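Transcription termination factor FttA (Methanosarcina mazei, PDB 2XR1) probably terminates transcription genome-wide by cleaving nascent RNA at the exit channel of RNA polymerase, using a nuclease centre with two zinc ions. Local coordinates at residues P310-E315 with P462-N467; I338-I343 with N369-V374; Y592-Q597 with K622-E627. One frame throughout, in Å; residues are numbered along the deposited sequence.

Contact 1 of 3, residues P310-E315 with P462-N467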
loop_
_atom_site.group_PDB
_atom_site.type_symbol
_atom_site.label_atom_id
_atom_site.label_comp_id
_atom_site.label_asym_id
_atom_site.label_seq_id
_atom_site.Cartn_x
_atom_site.Cartn_y
_atom_site.Cartn_z
ATOM N N PRO B 310 -25.705 11.015 -7.632
ATOM C CA PRO B 310 -26.305 10.861 -6.307
ATOM C C PRO B 310 -27.020 9.566 -6.149
ATOM O O PRO B 310 -27.621 9.128 -7.091
ATOM C CB PRO B 310 -27.339 11.975 -6.259
ATOM C CG PRO B 310 -27.635 12.322 -7.742
ATOM C CD PRO B 310 -26.321 12.116 -8.425
ATOM N N LEU B 311 -26.985 8.993 -4.951
ATOM C CA LEU B 311 -27.737 7.814 -4.593
ATOM C C LEU B 311 -28.449 8.063 -3.314
ATOM O O LEU B 311 -27.870 8.620 -2.375
ATOM C CB LEU B 311 -26.796 6.663 -4.357
ATOM C CG LEU B 311 -25.745 6.421 -5.426
ATOM C CD1 LEU B 311 -24.931 5.208 -4.944
ATOM C CD2 LEU B 311 -26.394 6.222 -6.792
ATOM N N ASP B 312 -29.690 7.616 -3.224
ATOM C CA ASP B 312 -30.436 7.711 -1.983
ATOM C C ASP B 312 -30.050 6.602 -0.989
ATOM O O ASP B 312 -29.517 5.529 -1.365
ATOM C CB ASP B 312 -31.923 7.686 -2.275
ATOM C CG ASP B 312 -32.411 8.989 -2.953
ATOM O OD1 ASP B 312 -32.467 10.033 -2.285
ATOM O OD2 ASP B 312 -32.763 8.996 -4.157
ATOM N N TYR B 313 -30.317 6.861 0.296
ATOM C CA TYR B 313 -30.198 5.819 1.295
ATOM C C TYR B 313 -30.901 4.529 0.832
ATOM O O TYR B 313 -31.997 4.576 0.209
ATOM C CB TYR B 313 -30.829 6.259 2.596
ATOM C CG TYR B 313 -30.191 7.424 3.287
ATOM C CD1 TYR B 313 -28.828 7.656 3.210
ATOM C CD2 TYR B 313 -30.938 8.260 4.094
ATOM C CE1 TYR B 313 -28.237 8.730 3.887
ATOM C CE2 TYR B 313 -30.350 9.298 4.777
ATOM C CZ TYR B 313 -29.005 9.532 4.671
ATOM O OH TYR B 313 -28.414 10.615 5.334
ATOM N N GLU B 314 -30.284 3.394 1.183
ATOM C CA GLU B 314 -30.881 2.056 1.013
ATOM C C GLU B 314 -31.007 1.567 -0.432
ATOM O O GLU B 314 -31.715 0.623 -0.711
ATOM C CB GLU B 314 -32.249 1.962 1.705
ATOM C CG GLU B 314 -32.191 2.055 3.219
ATOM C CD GLU B 314 -33.529 1.672 3.888
ATOM O OE1 GLU B 314 -34.510 1.229 3.188
ATOM O OE2 GLU B 314 -33.610 1.824 5.126
ATOM N N GLU B 315 -30.287 2.197 -1.333
ATOM C CA GLU B 315 -30.387 1.920 -2.741
ATOM C C GLU B 315 -29.075 1.208 -3.080
ATOM O O GLU B 315 -28.016 1.848 -3.081
ATOM C CB GLU B 315 -30.542 3.247 -3.456
ATOM C CG GLU B 315 -30.676 3.232 -4.952
ATOM C CD GLU B 315 -31.175 4.598 -5.483
ATOM O OE1 GLU B 315 -30.406 5.606 -5.454
ATOM O OE2 GLU B 315 -32.356 4.665 -5.906
ATOM N N PRO B 462 -36.385 17.230 2.487
ATOM C CA PRO B 462 -37.155 16.825 3.660
ATOM C C PRO B 462 -36.960 15.361 4.098
ATOM O O PRO B 462 -36.936 15.098 5.296
ATOM C CB PRO B 462 -38.602 17.088 3.221
ATOM C CG PRO B 462 -38.567 17.161 1.731
ATOM C CD PRO B 462 -37.245 17.689 1.380
ATOM N N GLU B 463 -36.850 14.439 3.135
ATOM C CA GLU B 463 -36.626 12.989 3.388
ATOM C C GLU B 463 -35.330 12.684 4.140
ATOM O O GLU B 463 -35.165 11.597 4.631
ATOM C CB GLU B 463 -36.546 12.211 2.071
ATOM C CG GLU B 463 -37.768 11.426 1.647
ATOM C CD GLU B 463 -38.802 12.279 1.043
ATOM O OE1 GLU B 463 -39.011 13.363 1.652
ATOM O OE2 GLU B 463 -39.399 11.877 -0.006
ATOM N N TYR B 464 -34.399 13.633 4.209
ATOM C CA TYR B 464 -33.127 13.414 4.879
ATOM C C TYR B 464 -33.118 13.922 6.309
ATOM O O TYR B 464 -32.133 13.743 7.027
ATOM C CB TYR B 464 -31.953 13.964 4.033
ATOM C CG TYR B 464 -31.695 13.023 2.887
ATOM C CD1 TYR B 464 -30.836 11.946 3.038
ATOM C CD2 TYR B 464 -32.394 13.140 1.683
ATOM C CE1 TYR B 464 -30.639 11.034 2.025
ATOM C CE2 TYR B 464 -32.207 12.223 0.648
ATOM C CZ TYR B 464 -31.322 11.170 0.830
ATOM O OH TYR B 464 -31.107 10.217 -0.144
ATOM N N LEU B 465 -34.233 14.484 6.732
ATOM C CA LEU B 465 -34.489 14.864 8.118
ATOM C C LEU B 465 -35.334 13.788 8.836
ATOM O O LEU B 465 -36.027 13.000 8.176
ATOM C CB LEU B 465 -35.306 16.162 8.128
ATOM C CG LEU B 465 -34.784 17.331 7.307
ATOM C CD1 LEU B 465 -35.818 18.436 7.137
ATOM C CD2 LEU B 465 -33.505 17.860 7.969
ATOM N N ASN B 466 -35.346 13.806 10.170
ATOM C CA ASN B 466 -36.215 12.914 10.941
ATOM C C ASN B 466 -37.683 13.336 10.832
ATOM O O ASN B 466 -37.976 14.440 10.387
ATOM C CB ASN B 466 -35.753 12.809 12.408
ATOM C CG ASN B 466 -35.923 14.116 13.185
ATOM O OD1 ASN B 466 -36.927 14.797 13.062
ATOM N ND2 ASN B 466 -34.945 14.453 13.996
ATOM N N ASN B 467 -38.594 12.459 11.244
ATOM C CA ASN B 467 -40.048 12.707 11.155
ATOM C C ASN B 467 -40.546 14.037 11.729
ATOM O O ASN B 467 -41.468 14.657 11.192
ATOM C CB ASN B 467 -40.826 11.590 11.875
ATOM C CG ASN B 467 -41.058 10.356 11.000
ATOM O OD1 ASN B 467 -40.200 9.953 10.218
ATOM N ND2 ASN B 467 -42.267 9.769 11.118
HETATM O O HOH W 1 -29.419 13.027 6.381
#
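The ring of Y464 presents its edge to one face of the Y313 ring, a T-shaped (edge-to-face) pair whose planes meet at 60° with centroids 4.6 Å apart. Over that face sits Y464 CE1, displaced toward the rim of the Y313 ring, while CD1 reaches Y313 CE2 on the same rim. At the edge of the Y464 ring, near its plane, lie D312 OD1 and a water oxygen. The pair joins two parts of the enzyme: a type II beta turn, D312 to E315, between strands 308-310 and 317-320 of the metallo-beta-lactamase region, and a short 3-10 segment, 462-464, of the beta-CASP region.

With CG anti to its carbonyl carbon (chi1 -75°), Y464 carries its phenol across to the start of the turn. There Y464 OH donates to D312 OD1 at 2.5 Å, meeting the carboxylate from its anti side; the carboxylate and ring planes are nearly coplanar. A second, weak bond comes from Y313 N to the same Y464 OH at 3.5 Å, so one hydroxyl touches both the side chain and the backbone of the turn. Within the turn, D312 N donates to E315 OE1 at 3.1 Å, met from above the carboxylate plane, a bond that ties the first and last residues of the turn.

P270 and P271 of helix 270-290, and L334, also pack on Y464. The phenol oxygen of Y313 is hydrogen-bonded to S336 O and also accepts a hydrogen bond from the water, 2.8 Å from Y313 OH, which donates another to Y464 O at 2.9 Å.

Contact 2 of 3, residues I338-I343 with N369-V374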
loop_
_atom_site.group_PDB
_atom_site.type_symbol
_atom_site.label_atom_id
_atom_site.label_comp_id
_atom_site.label_asym_id
_atom_site.label_seq_id
_atom_site.Cartn_x
_atom_site.Cartn_y
_atom_site.Cartn_z
ATOM N N ILE B 338 -23.519 6.364 5.980
ATOM C CA ILE B 338 -22.707 5.242 6.358
ATOM C C ILE B 338 -22.617 4.409 5.078
ATOM O O ILE B 338 -23.587 4.165 4.400
ATOM C CB ILE B 338 -23.418 4.457 7.504
ATOM C CG1 ILE B 338 -23.207 5.217 8.818
ATOM C CG2 ILE B 338 -22.863 3.068 7.591
ATOM C CD1 ILE B 338 -24.033 4.702 9.874
ATOM N N SER B 339 -21.448 3.940 4.759
ATOM C CA SER B 339 -21.229 3.314 3.489
ATOM C C SER B 339 -21.000 1.840 3.665
ATOM O O SER B 339 -20.027 1.456 4.258
ATOM C CB SER B 339 -20.055 3.999 2.855
ATOM O OG SER B 339 -20.431 5.371 2.697
ATOM N N HIS B 340 -21.926 1.034 3.186
ATOM C CA HIS B 340 -21.775 -0.400 3.204
ATOM C C HIS B 340 -21.328 -0.940 1.825
ATOM O O HIS B 340 -21.978 -0.678 0.803
ATOM C CB HIS B 340 -23.117 -1.022 3.622
ATOM C CG HIS B 340 -23.111 -2.507 3.689
ATOM N ND1 HIS B 340 -23.351 -3.299 2.591
ATOM C CD2 HIS B 340 -22.907 -3.351 4.724
ATOM C CE1 HIS B 340 -23.273 -4.568 2.945
ATOM N NE2 HIS B 340 -22.995 -4.630 4.235
ATOM N N PHE B 341 -20.244 -1.693 1.809
ATOM C CA PHE B 341 -19.705 -2.279 0.592
ATOM C C PHE B 341 -19.759 -3.782 0.645
ATOM O O PHE B 341 -19.143 -4.406 1.531
ATOM C CB PHE B 341 -18.258 -1.903 0.425
ATOM C CG PHE B 341 -18.036 -0.458 0.197
ATOM C CD1 PHE B 341 -18.044 0.060 -1.077
ATOM C CD2 PHE B 341 -17.798 0.395 1.246
ATOM C CE1 PHE B 341 -17.788 1.359 -1.293
ATOM C CE2 PHE B 341 -17.561 1.735 1.020
ATOM C CZ PHE B 341 -17.566 2.200 -0.241
ATOM N N HIS B 342 -20.464 -4.345 -0.321
ATOM C CA HIS B 342 -20.721 -5.781 -0.422
ATOM C C HIS B 342 -19.820 -6.223 -1.534
ATOM O O HIS B 342 -19.989 -5.773 -2.667
ATOM C CB HIS B 342 -22.211 -6.004 -0.768
ATOM C CG HIS B 342 -22.609 -7.430 -0.974
ATOM N ND1 HIS B 342 -22.267 -8.438 -0.104
ATOM C CD2 HIS B 342 -23.380 -8.011 -1.924
ATOM C CE1 HIS B 342 -22.758 -9.584 -0.542
ATOM N NE2 HIS B 342 -23.442 -9.350 -1.645
ATOM N N ILE B 343 -18.823 -7.043 -1.203
ATOM C CA ILE B 343 -17.776 -7.424 -2.144
ATOM C C ILE B 343 -17.946 -8.831 -2.606
ATOM O O ILE B 343 -18.018 -9.752 -1.814
ATOM C CB ILE B 343 -16.394 -7.254 -1.492
ATOM C CG1 ILE B 343 -16.348 -5.880 -0.777
ATOM C CG2 ILE B 343 -15.244 -7.510 -2.530
ATOM C CD1 ILE B 343 -15.080 -5.224 -0.828
ATOM N N ASN B 369 -26.861 0.908 12.292
ATOM C CA ASN B 369 -25.923 -0.189 12.490
ATOM C C ASN B 369 -26.534 -1.587 12.301
ATOM O O ASN B 369 -26.061 -2.537 12.893
ATOM C CB ASN B 369 -25.241 -0.043 13.839
ATOM C CG ASN B 369 -26.170 -0.177 14.991
ATOM O OD1 ASN B 369 -27.419 -0.268 14.845
ATOM N ND2 ASN B 369 -25.561 -0.206 16.207
ATOM N N LYS B 370 -27.570 -1.708 11.469
ATOM C CA LYS B 370 -28.200 -3.004 11.104
ATOM C C LYS B 370 -27.914 -3.203 9.624
ATOM O O LYS B 370 -28.143 -2.300 8.848
ATOM C CB LYS B 370 -29.693 -2.920 11.292
ATOM C CG LYS B 370 -30.361 -4.198 11.747
ATOM N N PHE B 371 -27.340 -4.323 9.233
ATOM C CA PHE B 371 -27.001 -4.541 7.817
ATOM C C PHE B 371 -27.207 -6.004 7.523
ATOM O O PHE B 371 -27.200 -6.788 8.421
ATOM C CB PHE B 371 -25.541 -4.159 7.476
ATOM C CG PHE B 371 -25.078 -2.868 8.071
ATOM C CD1 PHE B 371 -25.352 -1.685 7.462
ATOM C CD2 PHE B 371 -24.332 -2.855 9.244
ATOM C CE1 PHE B 371 -24.890 -0.471 8.005
ATOM C CE2 PHE B 371 -23.891 -1.691 9.793
ATOM C CZ PHE B 371 -24.169 -0.470 9.168
ATOM N N PRO B 372 -27.393 -6.385 6.261
ATOM C CA PRO B 372 -27.602 -7.823 6.076
ATOM C C PRO B 372 -26.403 -8.615 6.539
ATOM O O PRO B 372 -26.614 -9.665 7.148
ATOM C CB PRO B 372 -27.815 -7.970 4.557
ATOM C CG PRO B 372 -28.271 -6.614 4.112
ATOM C CD PRO B 372 -27.531 -5.645 4.998
ATOM N N ARG B 373 -25.185 -8.078 6.259
ATOM C CA ARG B 373 -23.918 -8.631 6.707
ATOM C C ARG B 373 -22.842 -7.550 6.899
ATOM O O ARG B 373 -22.865 -6.509 6.244
ATOM C CB ARG B 373 -23.455 -9.707 5.730
ATOM C CG ARG B 373 -24.020 -11.107 6.060
ATOM C CD ARG B 373 -23.361 -12.264 5.289
ATOM N NE ARG B 373 -21.910 -12.098 5.061
ATOM C CZ ARG B 373 -21.202 -12.811 4.176
ATOM N NH1 ARG B 373 -21.783 -13.769 3.452
ATOM N NH2 ARG B 373 -19.894 -12.564 4.016
ATOM N N VAL B 374 -21.937 -7.748 7.855
ATOM C CA VAL B 374 -20.796 -6.829 8.096
ATOM C C VAL B 374 -19.649 -7.583 8.724
ATOM O O VAL B 374 -19.756 -7.979 9.852
ATOM C CB VAL B 374 -21.022 -5.770 9.189
ATOM C CG1 VAL B 374 -20.278 -4.476 8.805
ATOM C CG2 VAL B 374 -22.445 -5.548 9.454
#
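Strand 337-343, an inner strand of a seven-stranded mixed sheet of the metallo-beta-lactamase fold, meets the irregular loop that leads into strand 376-380 of the same sheet. I338 and H340 direct their CB atoms toward this loop, whereas S339 between them faces the other way, as a beta strand requires.

H340 makes the polar link. CG opposite the backbone N (chi1 -180°) extends the imidazole to the loop, where its NE2 edge meets R373 O, donating at 2.8 Å. On the donor side the bond is well directed: the N-H...O angle is 156°, and the oxygen lies only 6° from the imidazole plane. At the acceptor, the nitrogen stands nearly in line with the carbonyl bond rather than to one side of it. The side chains of H340 and F371 pass in opposite directions, their rings near parallel but slid so far that they barely overlap, with centroids 5.6 Å apart; the closest approach is H340 CD2 to F371 CB at 3.9 Å. Two residues earlier on the strand, I338 CG2 meets the far end of the F371 ring, 4.1 Å from CZ, the two side chains crossing at about a right angle. F371 also makes an edge-to-face pair with H328, and R373 holds a salt bridge to E375.

The bond from NE2 implies that this nitrogen carries a hydrogen, and that a loop carbonyl is satisfied by a buried side chain of the strand.

Contact 3 of 3, residues Y592-Q597 with K622-E627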
loop_
_atom_site.group_PDB
_atom_site.type_symbol
_atom_site.label_atom_id
_atom_site.label_comp_id
_atom_site.label_asym_id
_atom_site.label_seq_id
_atom_site.Cartn_x
_atom_site.Cartn_y
_atom_site.Cartn_z
ATOM N N TYR B 592 -22.662 1.967 19.396
ATOM C CA TYR B 592 -22.802 1.728 17.958
ATOM C C TYR B 592 -22.234 0.388 17.519
ATOM O O TYR B 592 -22.880 -0.342 16.762
ATOM C CB TYR B 592 -22.090 2.794 17.149
ATOM C CG TYR B 592 -22.318 2.681 15.655
ATOM C CD1 TYR B 592 -23.497 3.122 15.088
ATOM C CD2 TYR B 592 -21.344 2.184 14.819
ATOM C CE1 TYR B 592 -23.726 3.065 13.746
ATOM C CE2 TYR B 592 -21.567 2.086 13.459
ATOM C CZ TYR B 592 -22.786 2.539 12.934
ATOM O OH TYR B 592 -23.053 2.444 11.582
ATOM N N VAL B 593 -21.015 0.103 17.967
ATOM C CA VAL B 593 -20.353 -1.159 17.659
ATOM C C VAL B 593 -20.975 -2.268 18.451
ATOM O O VAL B 593 -21.319 -3.290 17.901
ATOM C CB VAL B 593 -18.845 -1.119 17.942
ATOM C CG1 VAL B 593 -18.168 -2.369 17.400
ATOM C CG2 VAL B 593 -18.234 0.053 17.283
ATOM N N LYS B 594 -21.154 -2.053 19.746
ATOM C CA LYS B 594 -21.736 -3.083 20.658
ATOM C C LYS B 594 -23.086 -3.644 20.177
ATOM O O LYS B 594 -23.357 -4.834 20.280
ATOM C CB LYS B 594 -21.933 -2.488 22.067
ATOM C CG LYS B 594 -22.512 -3.469 23.073
ATOM C CD LYS B 594 -22.394 -3.049 24.542
ATOM C CE LYS B 594 -22.700 -4.277 25.422
ATOM N NZ LYS B 594 -22.292 -4.225 26.892
ATOM N N ARG B 595 -23.939 -2.748 19.711
ATOM C CA ARG B 595 -25.288 -3.093 19.271
ATOM C C ARG B 595 -25.382 -3.376 17.740
ATOM O O ARG B 595 -26.461 -3.719 17.237
ATOM C CB ARG B 595 -26.247 -1.965 19.625
ATOM C CG ARG B 595 -26.945 -2.181 20.858
ATOM C CD ARG B 595 -26.450 -1.388 21.999
ATOM N NE ARG B 595 -27.012 -0.053 22.032
ATOM C CZ ARG B 595 -27.198 0.661 23.147
ATOM N NH1 ARG B 595 -26.937 0.155 24.336
ATOM N NH2 ARG B 595 -27.650 1.912 23.072
ATOM N N MET B 596 -24.267 -3.257 17.020
ATOM C CA MET B 596 -24.256 -3.586 15.595
ATOM C C MET B 596 -24.743 -5.041 15.349
ATOM O O MET B 596 -24.395 -5.967 16.104
ATOM C CB MET B 596 -22.866 -3.407 15.004
ATOM C CG MET B 596 -22.900 -3.333 13.524
ATOM S SD MET B 596 -21.367 -2.788 12.796
ATOM C CE MET B 596 -21.434 -1.031 13.171
ATOM N N GLN B 597 -25.585 -5.191 14.320
ATOM C CA GLN B 597 -26.123 -6.477 13.859
ATOM C C GLN B 597 -25.844 -6.607 12.363
ATOM O O GLN B 597 -26.155 -5.696 11.582
ATOM C CB GLN B 597 -27.630 -6.559 14.042
ATOM C CG GLN B 597 -28.116 -6.696 15.441
ATOM C CD GLN B 597 -29.653 -6.553 15.569
ATOM O OE1 GLN B 597 -30.150 -5.645 16.211
ATOM N NE2 GLN B 597 -30.388 -7.464 14.952
ATOM N N LYS B 622 -11.240 -4.715 24.475
ATOM C CA LYS B 622 -11.362 -5.094 25.881
ATOM C C LYS B 622 -12.822 -5.358 26.280
ATOM O O LYS B 622 -13.130 -6.421 26.775
ATOM C CB LYS B 622 -10.740 -4.006 26.783
ATOM C CG LYS B 622 -10.519 -4.407 28.244
ATOM N N LYS B 623 -13.710 -4.394 26.062
ATOM C CA LYS B 623 -15.097 -4.551 26.502
ATOM C C LYS B 623 -15.887 -5.552 25.660
ATOM O O LYS B 623 -16.589 -6.413 26.194
ATOM C CB LYS B 623 -15.817 -3.213 26.542
ATOM C CG LYS B 623 -15.509 -2.423 27.819
ATOM N N LEU B 624 -15.730 -5.469 24.343
ATOM C CA LEU B 624 -16.593 -6.226 23.447
ATOM C C LEU B 624 -15.956 -7.467 22.862
ATOM O O LEU B 624 -16.625 -8.244 22.206
ATOM C CB LEU B 624 -17.081 -5.325 22.331
ATOM C CG LEU B 624 -17.770 -4.069 22.845
ATOM C CD1 LEU B 624 -17.952 -3.092 21.684
ATOM C CD2 LEU B 624 -19.095 -4.439 23.550
ATOM N N LYS B 625 -14.671 -7.655 23.102
ATOM C CA LYS B 625 -13.935 -8.795 22.580
ATOM C C LYS B 625 -13.863 -8.819 21.057
ATOM O O LYS B 625 -13.600 -9.846 20.474
ATOM C CB LYS B 625 -14.482 -10.124 23.133
ATOM C CG LYS B 625 -14.021 -10.445 24.556
ATOM N N ILE B 626 -14.059 -7.696 20.395
ATOM C CA ILE B 626 -13.883 -7.655 18.938
ATOM C C ILE B 626 -12.454 -7.183 18.623
ATOM O O ILE B 626 -12.004 -6.181 19.117
ATOM C CB ILE B 626 -14.869 -6.649 18.308
ATOM C CG1 ILE B 626 -16.299 -7.038 18.586
ATOM C CG2 ILE B 626 -14.664 -6.525 16.822
ATOM C CD1 ILE B 626 -17.238 -5.891 18.307
ATOM N N GLU B 627 -11.718 -7.893 17.799
ATOM C CA GLU B 627 -10.366 -7.430 17.456
ATOM C C GLU B 627 -10.363 -6.054 16.782
ATOM O O GLU B 627 -10.905 -5.882 15.669
ATOM C CB GLU B 627 -9.704 -8.414 16.527
ATOM C CG GLU B 627 -8.262 -8.105 16.249
ATOM C CD GLU B 627 -7.626 -9.155 15.357
ATOM O OE1 GLU B 627 -7.443 -10.317 15.820
ATOM O OE2 GLU B 627 -7.333 -8.824 14.176
#
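L624 and K594 cross at about a right angle, the branched end of the leucine lying against the aliphatic shaft of the lysine. K594, at the solvent-exposed margin of the contact, holds CG opposite its backbone nitrogen (chi1 -179°) and stays extended beyond it, offering a row of methylenes chiefly to CD2 of the leucine. L624 CD2 is 3.6 Å from K594 CG and 3.7 Å from K594 CD, which places the methyl alongside the chain, from CB to CE. The other methyl rests on the lysine backbone: L624 CD1 lies 3.9 Å from K594 N. From there it looks on to the previous residue as a looser neighbour, with V593 CB at 4.3 Å from L624 CD1. No hydrogen bond links the two segments.

K594 and V593 stand at the C-terminal end of helix 586-594, while L624 lies near the end of helix 610-624. The second helix belongs to a beta-alpha-beta crossover in the C-terminal part of the metallo-beta-lactamase fold: it connects strand 602-606 with its parallel sheet neighbour, strand 627-630. Between the helix and the second strand the chain turns at K625, which takes a positive phi of 63°, and I626 follows with its CB directed back toward the first helix.

I626 and V593 meet obliquely through their tips, I626 CD1 being 3.8 Å from V593 CG1. The valine branch that makes this contact is the one opposite its backbone nitrogen. I626 packs on V620 of the preceding helix, 610-624, and both V593 and I626 touch V603 of strand 602-606, which places these two buried side chains against the sheet.

Contacts 2 and 3 adjoin, whereas contact 1 stands about 17 Å from contact 2 and 27 Å from contact 3, centre to centre. Contact 1, partly buried, is the one that crosses between the metallo-beta-lactamase and beta-CASP regions, and it relies on an aromatic pair, a carboxylate and a water. Contact 2, nested along the chain inside the loop closed by contact 1, lies on a face of the sheet, buried apart from R373, and mixes one polar bond with ring packing. Contact 3 is purely apolar, buried except for its lysine. Two probable hydrogen bonds join the last two: N369 ND2 to Y592 O at 2.7 Å, and F371 N to Q597 O at 3.0 Å.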